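Local structure of N-acyl-D-glutamate deacylase (Bordetella bronchiseptica, 3GIP) at residues A[88-94]-A[138-143]; A[146-150]-A[195-201]; A[223-227]-A[255-259]; A[351-356]-A[388-394]. The protein catalyses the hydrolysis of N-acyl-D-glutamate, probably releasing D-glutamate and a carboxylic acid, as a zinc-containing member of the amidohydrolase family. All coordinates share one frame; numbering follows the deposited sequence.

Contact 1: A[88-94]-A[138-143]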
loop_
_atom_site.group_PDB
_atom_site.type_symbol
_atom_site.label_atom_id
_atom_site.label_comp_id
_atom_site.label_asym_id
_atom_site.label_seq_id
_atom_site.Cartn_x
_atom_site.Cartn_y
_atom_site.Cartn_z
ATOM N N THR A 88 2.783 -2.147 -10.811
ATOM C CA THR A 88 4.173 -2.056 -11.267
ATOM C C THR A 88 5.096 -1.365 -10.262
ATOM O O THR A 88 6.320 -1.384 -10.418
ATOM C CB THR A 88 4.271 -1.297 -12.603
ATOM O OG1 THR A 88 3.654 -0.012 -12.467
ATOM C CG2 THR A 88 3.579 -2.072 -13.709
ATOM N N THR A 89 4.510 -0.740 -9.247
ATOM C CA THR A 89 5.275 -0.059 -8.204
ATOM C C THR A 89 4.548 -0.231 -6.879
ATOM O O THR A 89 3.319 -0.181 -6.832
ATOM C CB THR A 89 5.405 1.466 -8.473
ATOM O OG1 THR A 89 6.170 1.686 -9.663
ATOM C CG2 THR A 89 6.092 2.167 -7.300
ATOM N N VAL A 90 5.299 -0.444 -5.805
ATOM C CA VAL A 90 4.691 -0.573 -4.493
ATOM C C VAL A 90 5.449 0.268 -3.484
ATOM O O VAL A 90 6.675 0.369 -3.540
ATOM C CB VAL A 90 4.667 -2.036 -3.988
ATOM C CG1 VAL A 90 6.085 -2.574 -3.834
ATOM C CG2 VAL A 90 3.926 -2.102 -2.654
ATOM N N VAL A 91 4.704 0.898 -2.585
ATOM C CA VAL A 91 5.296 1.698 -1.526
ATOM C C VAL A 91 5.197 0.821 -0.280
ATOM O O VAL A 91 4.097 0.500 0.179
ATOM C CB VAL A 91 4.520 3.013 -1.300
ATOM C CG1 VAL A 91 5.175 3.820 -0.183
ATOM C CG2 VAL A 91 4.487 3.825 -2.591
ATOM N N VAL A 92 6.346 0.414 0.250
ATOM C CA VAL A 92 6.377 -0.439 1.436
ATOM C C VAL A 92 6.757 0.348 2.689
ATOM O O VAL A 92 7.037 1.548 2.614
ATOM C CB VAL A 92 7.383 -1.603 1.255
ATOM C CG1 VAL A 92 7.031 -2.411 0.010
ATOM C CG2 VAL A 92 8.805 -1.055 1.144
ATOM N N GLY A 93 6.756 -0.329 3.836
ATOM C CA GLY A 93 7.115 0.314 5.091
ATOM C C GLY A 93 5.992 1.104 5.727
ATOM O O GLY A 93 6.223 2.130 6.368
ATOM N N ASN A 94 4.770 0.606 5.574
ATOM C CA ASN A 94 3.597 1.283 6.108
ATOM C C ASN A 94 3.201 0.906 7.530
ATOM O O ASN A 94 3.673 -0.088 8.087
ATOM C CB ASN A 94 2.411 1.028 5.178
ATOM C CG ASN A 94 2.489 1.843 3.912
ATOM O OD1 ASN A 94 2.230 3.043 3.927
ATOM N ND2 ASN A 94 2.858 1.201 2.810
ATOM N N ILE A 138 8.969 -5.699 -9.295
ATOM C CA ILE A 138 8.334 -4.418 -9.577
ATOM C C ILE A 138 9.130 -3.315 -8.885
ATOM O O ILE A 138 10.058 -3.597 -8.122
ATOM C CB ILE A 138 6.864 -4.383 -9.071
ATOM C CG1 ILE A 138 6.819 -4.521 -7.547
ATOM C CG2 ILE A 138 6.065 -5.502 -9.722
ATOM C CD1 ILE A 138 5.417 -4.346 -6.958
ATOM N N ASN A 139 8.775 -2.061 -9.147
ATOM C CA ASN A 139 9.487 -0.947 -8.529
ATOM C C ASN A 139 9.149 -0.858 -7.052
ATOM O O ASN A 139 8.029 -1.172 -6.636
ATOM C CB ASN A 139 9.137 0.365 -9.228
ATOM C CG ASN A 139 9.447 0.327 -10.703
ATOM O OD1 ASN A 139 8.559 0.499 -11.541
ATOM N ND2 ASN A 139 10.712 0.091 -11.035
ATOM N N VAL A 140 10.123 -0.422 -6.261
ATOM C CA VAL A 140 9.941 -0.315 -4.823
ATOM C C VAL A 140 10.347 1.025 -4.225
ATOM O O VAL A 140 11.481 1.477 -4.391
ATOM C CB VAL A 140 10.746 -1.412 -4.091
ATOM C CG1 VAL A 140 10.510 -1.320 -2.589
ATOM C CG2 VAL A 140 10.352 -2.781 -4.619
ATOM N N ALA A 141 9.404 1.654 -3.531
ATOM C CA ALA A 141 9.648 2.913 -2.836
ATOM C C ALA A 141 9.470 2.517 -1.379
ATOM O O ALA A 141 8.624 1.673 -1.070
ATOM C CB ALA A 141 8.617 3.962 -3.235
ATOM N N ALA A 142 10.254 3.105 -0.480
ATOM C CA ALA A 142 10.151 2.722 0.920
ATOM C C ALA A 142 10.032 3.839 1.938
ATOM O O ALA A 142 10.692 4.874 1.840
ATOM C CB ALA A 142 11.335 1.827 1.289
ATOM N N LEU A 143 9.179 3.597 2.929
ATOM C CA LEU A 143 8.961 4.513 4.037
ATOM C C LEU A 143 9.679 3.868 5.215
ATOM O O LEU A 143 9.845 2.647 5.245
ATOM C CB LEU A 143 7.471 4.608 4.379
ATOM C CG LEU A 143 6.512 5.210 3.353
ATOM C CD1 LEU A 143 5.109 4.646 3.580
ATOM C CD2 LEU A 143 6.511 6.730 3.473
#
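Val-90 and Ile-138 meet through matching first torsions. Each holds CG1 between its backbone N and carbonyl carbon (chi1 62° and 64°). Ile-138 crosses Val-90 at about a right angle, with Ile-138 CD1 3.7 Å from Val-90 CG1. Val-92 has CG1 beside its backbone N (chi1 -57°), which puts CG2 between N and the carbonyl carbon. This brings Val-92 CG2 to 3.8 Å from Ala-142 CB, and Val-140 CG1 touches the same methyl. Phe-73 and Tyr-127, from helices 72-75 and 124-133, pack on this face of Val-90, Val-92, Val-140 and Ala-142.

On the other face, Val-91 CG1 lies 3.9 Å from Leu-143 CD1. That leucine methyl also approaches Asn-94 OD1, at 3.3 Å. The Asn-94 amide nitrogen is hydrogen-bonded to Gly-67 O.

The strands run parallel and in register. Asn-139 N donates a hydrogen bond to Thr-88 O at 2.8 Å, and Val-90 N returns one to Asn-139 O at 2.9 Å. Ala-141 N to Val-90 O, Val-92 N to Ala-141 O and Leu-143 N to Val-92 O continue the pattern.

These are neighbouring strands of the TIM barrel. The Asn-94 side chain is about 6 Å from the zinc, and the metal ligand Cys-95 follows it. This is buried-core chemistry: backbone hydrogen bonds join the strands, valine and alanine methyls pack on both faces, and Thr-89 and Asn-139 add polar groups on one.

Contact 2: A[146-150]-A[195-201]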
loop_
_atom_site.group_PDB
_atom_site.type_symbol
_atom_site.label_atom_id
_atom_site.label_comp_id
_atom_site.label_asym_id
_atom_site.label_seq_id
_atom_site.Cartn_x
_atom_site.Cartn_y
_atom_site.Cartn_z
ATOM N N HIS A 146 7.941 4.281 12.062
ATOM C CA HIS A 146 8.099 4.925 13.360
ATOM C C HIS A 146 8.313 3.858 14.436
ATOM O O HIS A 146 9.049 4.071 15.400
ATOM C CB HIS A 146 6.855 5.772 13.664
ATOM C CG HIS A 146 6.757 6.235 15.085
ATOM N ND1 HIS A 146 7.749 6.963 15.708
ATOM C CD2 HIS A 146 5.766 6.092 15.998
ATOM C CE1 HIS A 146 7.372 7.248 16.943
ATOM N NE2 HIS A 146 6.173 6.731 17.143
ATOM N N ALA A 147 7.673 2.703 14.275
ATOM C CA ALA A 147 7.851 1.631 15.245
ATOM C C ALA A 147 9.318 1.212 15.220
ATOM O O ALA A 147 9.935 1.016 16.269
ATOM C CB ALA A 147 6.951 0.450 14.905
ATOM N N ASN A 148 9.872 1.080 14.016
ATOM C CA ASN A 148 11.275 0.702 13.859
ATOM C C ASN A 148 12.165 1.728 14.546
ATOM O O ASN A 148 13.113 1.369 15.251
ATOM C CB ASN A 148 11.659 0.631 12.378
ATOM C CG ASN A 148 11.118 -0.600 11.693
ATOM O OD1 ASN A 148 11.870 -1.505 11.330
ATOM N ND2 ASN A 148 9.804 -0.644 11.509
ATOM N N LEU A 149 11.858 3.005 14.335
ATOM C CA LEU A 149 12.651 4.072 14.936
ATOM C C LEU A 149 12.662 3.949 16.452
ATOM O O LEU A 149 13.724 4.010 17.071
ATOM C CB LEU A 149 12.113 5.444 14.519
ATOM C CG LEU A 149 12.198 5.737 13.017
ATOM C CD1 LEU A 149 11.622 7.116 12.742
ATOM C CD2 LEU A 149 13.646 5.665 12.544
ATOM N N ARG A 150 11.487 3.771 17.049
ATOM C CA ARG A 150 11.397 3.628 18.495
ATOM C C ARG A 150 12.126 2.380 18.983
ATOM O O ARG A 150 12.875 2.431 19.958
ATOM C CB ARG A 150 9.936 3.556 18.956
ATOM C CG ARG A 150 9.366 4.875 19.434
ATOM C CD ARG A 150 8.128 4.668 20.300
ATOM N NE ARG A 150 7.770 5.897 21.002
ATOM C CZ ARG A 150 7.632 5.994 22.320
ATOM N NH1 ARG A 150 7.814 4.932 23.091
ATOM N NH2 ARG A 150 7.337 7.163 22.873
ATOM N N VAL A 195 2.448 4.942 22.125
ATOM C CA VAL A 195 2.993 5.642 23.284
ATOM C C VAL A 195 3.417 7.070 22.951
ATOM O O VAL A 195 3.455 7.937 23.827
ATOM C CB VAL A 195 4.218 4.882 23.852
ATOM C CG1 VAL A 195 4.802 5.630 25.041
ATOM C CG2 VAL A 195 3.810 3.475 24.257
ATOM N N ALA A 196 3.723 7.311 21.681
ATOM C CA ALA A 196 4.174 8.626 21.229
ATOM C C ALA A 196 3.165 9.751 21.432
ATOM O O ALA A 196 1.954 9.559 21.294
ATOM C CB ALA A 196 4.575 8.555 19.756
ATOM N N GLN A 197 3.683 10.926 21.772
ATOM C CA GLN A 197 2.864 12.113 21.968
ATOM C C GLN A 197 3.157 13.091 20.835
ATOM O O GLN A 197 4.057 12.861 20.026
ATOM C CB GLN A 197 3.166 12.760 23.322
ATOM C CG GLN A 197 2.761 11.897 24.506
ATOM C CD GLN A 197 2.858 12.630 25.831
ATOM O OE1 GLN A 197 2.506 12.087 26.879
ATOM N NE2 GLN A 197 3.336 13.868 25.791
ATOM N N ALA A 198 2.400 14.182 20.785
ATOM C CA ALA A 198 2.553 15.179 19.733
ATOM C C ALA A 198 3.988 15.625 19.446
ATOM O O ALA A 198 4.417 15.615 18.297
ATOM C CB ALA A 198 1.683 16.393 20.044
ATOM N N ALA A 199 4.728 16.012 20.482
ATOM C CA ALA A 199 6.104 16.478 20.301
ATOM C C ALA A 199 7.001 15.494 19.550
ATOM O O ALA A 199 7.813 15.895 18.712
ATOM C CB ALA A 199 6.723 16.811 21.659
ATOM N N GLU A 200 6.860 14.211 19.858
ATOM C CA GLU A 200 7.658 13.175 19.216
ATOM C C GLU A 200 7.355 13.066 17.726
ATOM O O GLU A 200 8.261 13.037 16.887
ATOM C CB GLU A 200 7.396 11.826 19.892
ATOM C CG GLU A 200 8.167 10.660 19.292
ATOM C CD GLU A 200 7.937 9.364 20.048
ATOM O OE1 GLU A 200 7.666 9.428 21.267
ATOM O OE2 GLU A 200 8.044 8.283 19.431
ATOM N N LEU A 201 6.069 13.012 17.399
ATOM C CA LEU A 201 5.646 12.885 16.013
ATOM C C LEU A 201 5.955 14.145 15.209
ATOM O O LEU A 201 6.358 14.066 14.046
ATOM C CB LEU A 201 4.150 12.558 15.969
ATOM C CG LEU A 201 3.789 11.296 16.770
ATOM C CD1 LEU A 201 2.281 11.080 16.762
ATOM C CD2 LEU A 201 4.514 10.088 16.179
#
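Arg-150 and Glu-200 form the polar core of this contact, a buried salt bridge. Arg-150 NH2 donates to Glu-200 OE1 over 2.8 Å, with an angle of 159° at the hydrogen. OE1 accepts through its syn lone pair. A second bond runs from Arg-150 NE to Glu-200 OE2 at 2.9 Å, although the position of OE2 is less certain. The guanidinium and carboxylate planes differ by only 17°, consistent with a two-bond, side-on pairing. Glu-200 reaches Arg-150 as an extended chain with CG opposite its backbone N (chi1 179°). The remaining nitrogen, Arg-150 NH1, donates a hydrogen bond to Ala-159 O.

Apolar contacts lie on the guanidinium and on the His-146 ring. Val-195 CB lies over one guanidinium face, and Val-195 CG1 is 3.7 Å from Arg-150 NH1. Leu-201 CD2 makes a CH-pi contact over one face of the His-146 ring, 4.1 Å from its centroid. Ala-196 CB packs at the edge of the same ring.

The contact joins helix 146-153 to the start of helix 198-210. Met-169 of helix 163-179 touches both charged side chains. Such a paired and buried arrangement would be expected to keep arginine and glutamate ionised and to restrict rotation of the guanidinium.

Contact 3: A[223-227]-A[255-259]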
loop_
_atom_site.group_PDB
_atom_site.type_symbol
_atom_site.label_atom_id
_atom_site.label_comp_id
_atom_site.label_asym_id
_atom_site.label_seq_id
_atom_site.Cartn_x
_atom_site.Cartn_y
_atom_site.Cartn_z
ATOM N N ALA A 223 -12.250 3.593 14.939
ATOM C CA ALA A 223 -13.603 3.267 15.369
ATOM C C ALA A 223 -14.199 4.468 16.105
ATOM O O ALA A 223 -14.355 5.538 15.522
ATOM C CB ALA A 223 -13.588 2.034 16.270
ATOM N N ASP A 224 -14.511 4.305 17.387
ATOM C CA ASP A 224 -15.102 5.391 18.163
ATOM C C ASP A 224 -14.276 6.678 18.185
ATOM O O ASP A 224 -14.823 7.773 18.293
ATOM C CB ASP A 224 -15.357 4.936 19.603
ATOM C CG ASP A 224 -16.444 3.884 19.702
ATOM O OD1 ASP A 224 -16.992 3.473 18.655
ATOM O OD2 ASP A 224 -16.749 3.464 20.838
ATOM N N GLY A 225 -12.958 6.554 18.086
ATOM C CA GLY A 225 -12.126 7.744 18.110
ATOM C C GLY A 225 -11.551 8.139 16.765
ATOM O O GLY A 225 -10.550 8.852 16.710
ATOM N N VAL A 226 -12.190 7.708 15.679
ATOM C CA VAL A 226 -11.690 8.008 14.342
ATOM C C VAL A 226 -11.591 9.497 14.011
ATOM O O VAL A 226 -10.626 9.925 13.380
ATOM C CB VAL A 226 -12.528 7.282 13.251
ATOM C CG1 VAL A 226 -13.926 7.866 13.170
ATOM C CG2 VAL A 226 -11.812 7.367 11.905
ATOM N N GLU A 227 -12.571 10.295 14.427
ATOM C CA GLU A 227 -12.504 11.724 14.137
ATOM C C GLU A 227 -11.332 12.379 14.861
ATOM O O GLU A 227 -10.621 13.201 14.289
ATOM C CB GLU A 227 -13.818 12.420 14.508
ATOM C CG GLU A 227 -14.942 12.133 13.521
ATOM C CD GLU A 227 -16.214 12.901 13.832
ATOM O OE1 GLU A 227 -16.150 14.145 13.931
ATOM O OE2 GLU A 227 -17.280 12.261 13.971
ATOM N N GLN A 255 -21.801 1.900 14.889
ATOM C CA GLN A 255 -22.024 3.189 15.534
ATOM C C GLN A 255 -21.171 4.295 14.920
ATOM O O GLN A 255 -21.447 5.477 15.112
ATOM C CB GLN A 255 -21.739 3.106 17.042
ATOM C CG GLN A 255 -20.282 2.852 17.396
ATOM C CD GLN A 255 -19.959 1.382 17.554
ATOM O OE1 GLN A 255 -20.616 0.522 16.966
ATOM N NE2 GLN A 255 -18.932 1.084 18.346
ATOM N N ASN A 256 -20.145 3.908 14.170
ATOM C CA ASN A 256 -19.248 4.876 13.553
ATOM C C ASN A 256 -19.438 5.026 12.049
ATOM O O ASN A 256 -18.790 5.857 11.419
ATOM C CB ASN A 256 -17.801 4.492 13.856
ATOM C CG ASN A 256 -17.529 4.427 15.342
ATOM O OD1 ASN A 256 -17.040 3.418 15.858
ATOM N ND2 ASN A 256 -17.854 5.503 16.041
ATOM N N TRP A 257 -20.322 4.225 11.467
ATOM C CA TRP A 257 -20.547 4.326 10.035
ATOM C C TRP A 257 -21.077 5.707 9.670
ATOM O O TRP A 257 -22.023 6.208 10.286
ATOM C CB TRP A 257 -21.526 3.249 9.574
ATOM C CG TRP A 257 -20.965 1.862 9.661
ATOM C CD1 TRP A 257 -19.686 1.504 10.002
ATOM C CD2 TRP A 257 -21.660 0.647 9.378
ATOM N NE1 TRP A 257 -19.548 0.136 9.944
ATOM C CE2 TRP A 257 -20.744 -0.413 9.563
ATOM C CE3 TRP A 257 -22.972 0.350 8.982
ATOM C CZ2 TRP A 257 -21.101 -1.753 9.366
ATOM C CZ3 TRP A 257 -23.324 -0.980 8.786
ATOM C CH2 TRP A 257 -22.390 -2.015 8.978
ATOM N N GLY A 258 -20.443 6.327 8.679
ATOM C CA GLY A 258 -20.864 7.642 8.234
ATOM C C GLY A 258 -19.994 8.778 8.732
ATOM O O GLY A 258 -20.088 9.902 8.232
ATOM N N ARG A 259 -19.140 8.495 9.710
ATOM C CA ARG A 259 -18.280 9.531 10.264
ATOM C C ARG A 259 -17.212 10.038 9.305
ATOM O O ARG A 259 -16.519 11.008 9.613
ATOM C CB ARG A 259 -17.643 9.043 11.571
ATOM C CG ARG A 259 -18.670 8.823 12.680
ATOM C CD ARG A 259 -18.036 8.370 13.983
ATOM N NE ARG A 259 -17.197 9.401 14.582
ATOM C CZ ARG A 259 -16.540 9.246 15.727
ATOM N NH1 ARG A 259 -16.632 8.101 16.390
ATOM N NH2 ARG A 259 -15.789 10.227 16.207
#
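Arg-259 packs tightly against three residues of 223-227. Its chain bends at chi3 (67°), which turns the guanidinium back across the start of helix 226-240. Arg-259 NH1 donates a hydrogen bond to Asp-224 O at 2.6 Å. The oxygen lies near the guanidinium plane, but the nitrogen stands well above the carbonyl plane. Arg-259 NE makes a salt bridge to Glu-227 OE2 at 2.9 Å. It meets that oxygen on the anti side, with the carboxylate turned 72° from the guanidinium. Arg-259 NH2 adds weak hydrogen bonds to both acceptors. Val-226 CG1 sits over the centre of one guanidinium face, 3.9 Å from Arg-259 CZ. The flat group is gripped at edge and face.

The side of Asp-224 and Gln-255 is looser, and both residues are exposed. One hydrogen bond links them, from Gln-255 NE2 to Asp-224 OD1 at 3.1 Å. It uses the syn lone pair of OD1. Between the two parts, the buried Asn-256 side chain lies against Ala-223 and Asp-224.

The segments follow barrel strands 214-218 and 243-246, after the zinc ligands His-218 and His-248. Gly-225 is the N-cap residue of helix 226-240, within a type I turn from Ala-223 to Val-226. The other segment makes a type II turn and leads into helix 260-272. Glu-227 also touches Ala-262 and Thr-263 of that helix, while Gly-258 N is hydrogen-bonded to Glu-350 of helix 348-356.

Contact 4: A[351-356]-A[388-394]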
loop_
_atom_site.group_PDB
_atom_site.type_symbol
_atom_site.label_atom_id
_atom_site.label_comp_id
_atom_site.label_asym_id
_atom_site.label_seq_id
_atom_site.Cartn_x
_atom_site.Cartn_y
_atom_site.Cartn_z
ATOM N N VAL A 351 -17.098 2.956 2.211
ATOM C CA VAL A 351 -15.801 2.696 1.594
ATOM C C VAL A 351 -15.817 3.345 0.216
ATOM O O VAL A 351 -14.854 3.991 -0.199
ATOM C CB VAL A 351 -15.545 1.185 1.411
ATOM C CG1 VAL A 351 -14.211 0.970 0.716
ATOM C CG2 VAL A 351 -15.558 0.482 2.762
ATOM N N LYS A 352 -16.929 3.171 -0.491
ATOM C CA LYS A 352 -17.087 3.737 -1.820
ATOM C C LYS A 352 -17.069 5.265 -1.806
ATOM O O LYS A 352 -16.460 5.886 -2.681
ATOM C CB LYS A 352 -18.387 3.222 -2.451
ATOM C CG LYS A 352 -18.336 1.746 -2.830
ATOM C CD LYS A 352 -19.675 1.265 -3.380
ATOM C CE LYS A 352 -19.559 -0.123 -3.980
ATOM N NZ LYS A 352 -20.885 -0.638 -4.431
ATOM N N ARG A 353 -17.727 5.877 -0.821
ATOM C CA ARG A 353 -17.746 7.337 -0.738
ATOM C C ARG A 353 -16.353 7.889 -0.460
ATOM O O ARG A 353 -15.969 8.935 -0.988
ATOM C CB ARG A 353 -18.695 7.819 0.365
ATOM C CG ARG A 353 -20.167 7.577 0.096
ATOM C CD ARG A 353 -21.024 8.481 0.979
ATOM N NE ARG A 353 -20.839 8.228 2.408
ATOM C CZ ARG A 353 -21.417 7.232 3.077
ATOM N NH1 ARG A 353 -22.225 6.390 2.448
ATOM N NH2 ARG A 353 -21.191 7.076 4.376
ATOM N N ILE A 354 -15.603 7.190 0.384
ATOM C CA ILE A 354 -14.252 7.619 0.717
ATOM C C ILE A 354 -13.386 7.547 -0.536
ATOM O O ILE A 354 -12.606 8.460 -0.810
ATOM C CB ILE A 354 -13.649 6.734 1.828
ATOM C CG1 ILE A 354 -14.432 6.953 3.124
ATOM C CG2 ILE A 354 -12.170 7.078 2.035
ATOM C CD1 ILE A 354 -14.051 6.007 4.245
ATOM N N PHE A 355 -13.539 6.475 -1.308
ATOM C CA PHE A 355 -12.765 6.325 -2.531
ATOM C C PHE A 355 -13.050 7.470 -3.500
ATOM O O PHE A 355 -12.170 7.895 -4.244
ATOM C CB PHE A 355 -13.074 4.992 -3.221
ATOM C CG PHE A 355 -12.380 4.829 -4.544
ATOM C CD1 PHE A 355 -10.992 4.924 -4.626
ATOM C CD2 PHE A 355 -13.107 4.627 -5.712
ATOM C CE1 PHE A 355 -10.340 4.824 -5.855
ATOM C CE2 PHE A 355 -12.463 4.525 -6.946
ATOM C CZ PHE A 355 -11.079 4.625 -7.015
ATOM N N GLN A 356 -14.279 7.972 -3.491
ATOM C CA GLN A 356 -14.639 9.063 -4.385
ATOM C C GLN A 356 -13.951 10.378 -4.044
ATOM O O GLN A 356 -13.906 11.286 -4.872
ATOM C CB GLN A 356 -16.156 9.257 -4.397
ATOM C CG GLN A 356 -16.886 8.149 -5.126
ATOM C CD GLN A 356 -18.384 8.363 -5.155
ATOM O OE1 GLN A 356 -19.022 8.485 -4.112
ATOM N NE2 GLN A 356 -18.953 8.407 -6.356
ATOM N N TYR A 388 -16.057 -1.148 -8.473
ATOM C CA TYR A 388 -16.297 0.267 -8.211
ATOM C C TYR A 388 -16.481 1.124 -9.458
ATOM O O TYR A 388 -17.262 2.077 -9.454
ATOM C CB TYR A 388 -15.164 0.831 -7.339
ATOM C CG TYR A 388 -15.229 0.401 -5.884
ATOM C CD1 TYR A 388 -16.043 -0.660 -5.479
ATOM C CD2 TYR A 388 -14.474 1.055 -4.907
ATOM C CE1 TYR A 388 -16.107 -1.057 -4.140
ATOM C CE2 TYR A 388 -14.532 0.662 -3.565
ATOM C CZ TYR A 388 -15.349 -0.391 -3.190
ATOM O OH TYR A 388 -15.419 -0.781 -1.866
ATOM N N VAL A 389 -15.781 0.779 -10.532
ATOM C CA VAL A 389 -15.889 1.546 -11.761
ATOM C C VAL A 389 -16.920 0.975 -12.733
ATOM O O VAL A 389 -17.957 1.597 -12.970
ATOM C CB VAL A 389 -14.517 1.657 -12.464
ATOM C CG1 VAL A 389 -14.663 2.372 -13.802
ATOM C CG2 VAL A 389 -13.547 2.420 -11.570
ATOM N N ARG A 390 -16.663 -0.209 -13.279
ATOM C CA ARG A 390 -17.598 -0.783 -14.244
ATOM C C ARG A 390 -18.983 -1.077 -13.673
ATOM O O ARG A 390 -19.997 -0.733 -14.288
ATOM C CB ARG A 390 -17.026 -2.061 -14.869
ATOM C CG ARG A 390 -17.881 -2.588 -16.028
ATOM C CD ARG A 390 -17.254 -3.794 -16.705
ATOM N NE ARG A 390 -17.046 -4.890 -15.765
ATOM C CZ ARG A 390 -15.855 -5.317 -15.358
ATOM N NH1 ARG A 390 -14.744 -4.746 -15.811
ATOM N NH2 ARG A 390 -15.778 -6.313 -14.485
ATOM N N GLU A 391 -19.029 -1.704 -12.504
ATOM C CA GLU A 391 -20.305 -2.055 -11.887
ATOM C C GLU A 391 -21.043 -0.918 -11.180
ATOM O O GLU A 391 -22.220 -0.676 -11.453
ATOM C CB GLU A 391 -20.107 -3.226 -10.915
ATOM C CG GLU A 391 -19.884 -4.566 -11.612
ATOM C CD GLU A 391 -19.475 -5.686 -10.666
ATOM O OE1 GLU A 391 -19.691 -5.564 -9.439
ATOM O OE2 GLU A 391 -18.945 -6.707 -11.157
ATOM N N ALA A 392 -20.362 -0.211 -10.283
ATOM C CA ALA A 392 -21.000 0.864 -9.529
ATOM C C ALA A 392 -20.946 2.246 -10.178
ATOM O O ALA A 392 -21.667 3.157 -9.760
ATOM C CB ALA A 392 -20.394 0.931 -8.130
ATOM N N ARG A 393 -20.088 2.405 -11.181
ATOM C CA ARG A 393 -19.938 3.680 -11.879
ATOM C C ARG A 393 -19.655 4.838 -10.923
ATOM O O ARG A 393 -20.207 5.930 -11.076
ATOM C CB ARG A 393 -21.195 3.981 -12.701
ATOM C CG ARG A 393 -21.464 2.952 -13.785
ATOM C CD ARG A 393 -20.265 2.843 -14.710
ATOM N NE ARG A 393 -20.426 1.811 -15.728
ATOM C CZ ARG A 393 -19.470 1.451 -16.577
ATOM N NH1 ARG A 393 -18.280 2.039 -16.529
ATOM N NH2 ARG A 393 -19.701 0.505 -17.473
ATOM N N LEU A 394 -18.786 4.601 -9.944
ATOM C CA LEU A 394 -18.438 5.630 -8.966
ATOM C C LEU A 394 -17.658 6.775 -9.597
ATOM O O LEU A 394 -17.673 7.896 -9.097
ATOM C CB LEU A 394 -17.625 5.024 -7.821
ATOM C CG LEU A 394 -18.353 4.012 -6.940
ATOM C CD1 LEU A 394 -17.394 3.507 -5.869
ATOM C CD2 LEU A 394 -19.576 4.658 -6.305
#
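Tyr-388 projects toward helix 348-356, and its ring fits among three side chains of that helix. Lys-352 runs over one face as an extended chain. Lys-352 CG makes a CH-pi contact 3.9 Å from the ring centroid, and Lys-352 CE is 3.6 Å from Tyr-388 CE1. Val-351 CG1 closes on the ring edge at the hydroxyl end, 3.3 Å from Tyr-388 OH. Phe-355 CD2 meets another part of the edge, 3.9 Å from Tyr-388 CD2. Phe-355 gets there with CG opposite its backbone N (chi1 176°).

Leu-394 is the second bump. Its CD1 enters the groove between Lys-352 and Phe-355, 3.6 Å from Lys-352 CB and near the plane of the Phe-355 ring. Its CD2 packs against the amide end of Gln-356. Gln-356 NE2 donates a hydrogen bond to Leu-394 O at 3.1 Å (165° at the hydrogen). The N-H points at a carbonyl-oxygen lone pair, in the carbonyl plane.

The chain turns to present both bumps on one side. Leu-394 N is hydrogen-bonded to Tyr-388 O, and Arg-393 between them has positive phi (54°).

Helix 348-356, which packs on strand 277-281 through Ile-354 and Phe-355, is here joined to the end of helix 376-391. The chemistry is mostly apolar. Lysine contributes its methylenes and pairs its amino group with Glu-348. Tyr-388 takes part by packing, and its buried OH has no polar partner in the model.

How the contacts relate
The four contacts follow one another along the chain; none nests in or crosses another. Contact 1 closes a loop of 43 residues and pairs neighbouring barrel strands. Strand 139-145 runs straight into helix 146-153, where contact 2 opens. That contact spans 44 residues and ties this helix to the start of helix 198-210. Contact 3 closes a shorter loop, of 27 residues, between the start of helix 226-240 and the segment before helix 260-272. Contact 4 spans 31 residues and joins helices 348-356 and 376-391. Contacts 3 and 4 touch by packing, with Gly-258 CA 3.9 Å from Arg-353 NH2. Contacts 2 and 4 lie farthest apart, about 35 Å between centres.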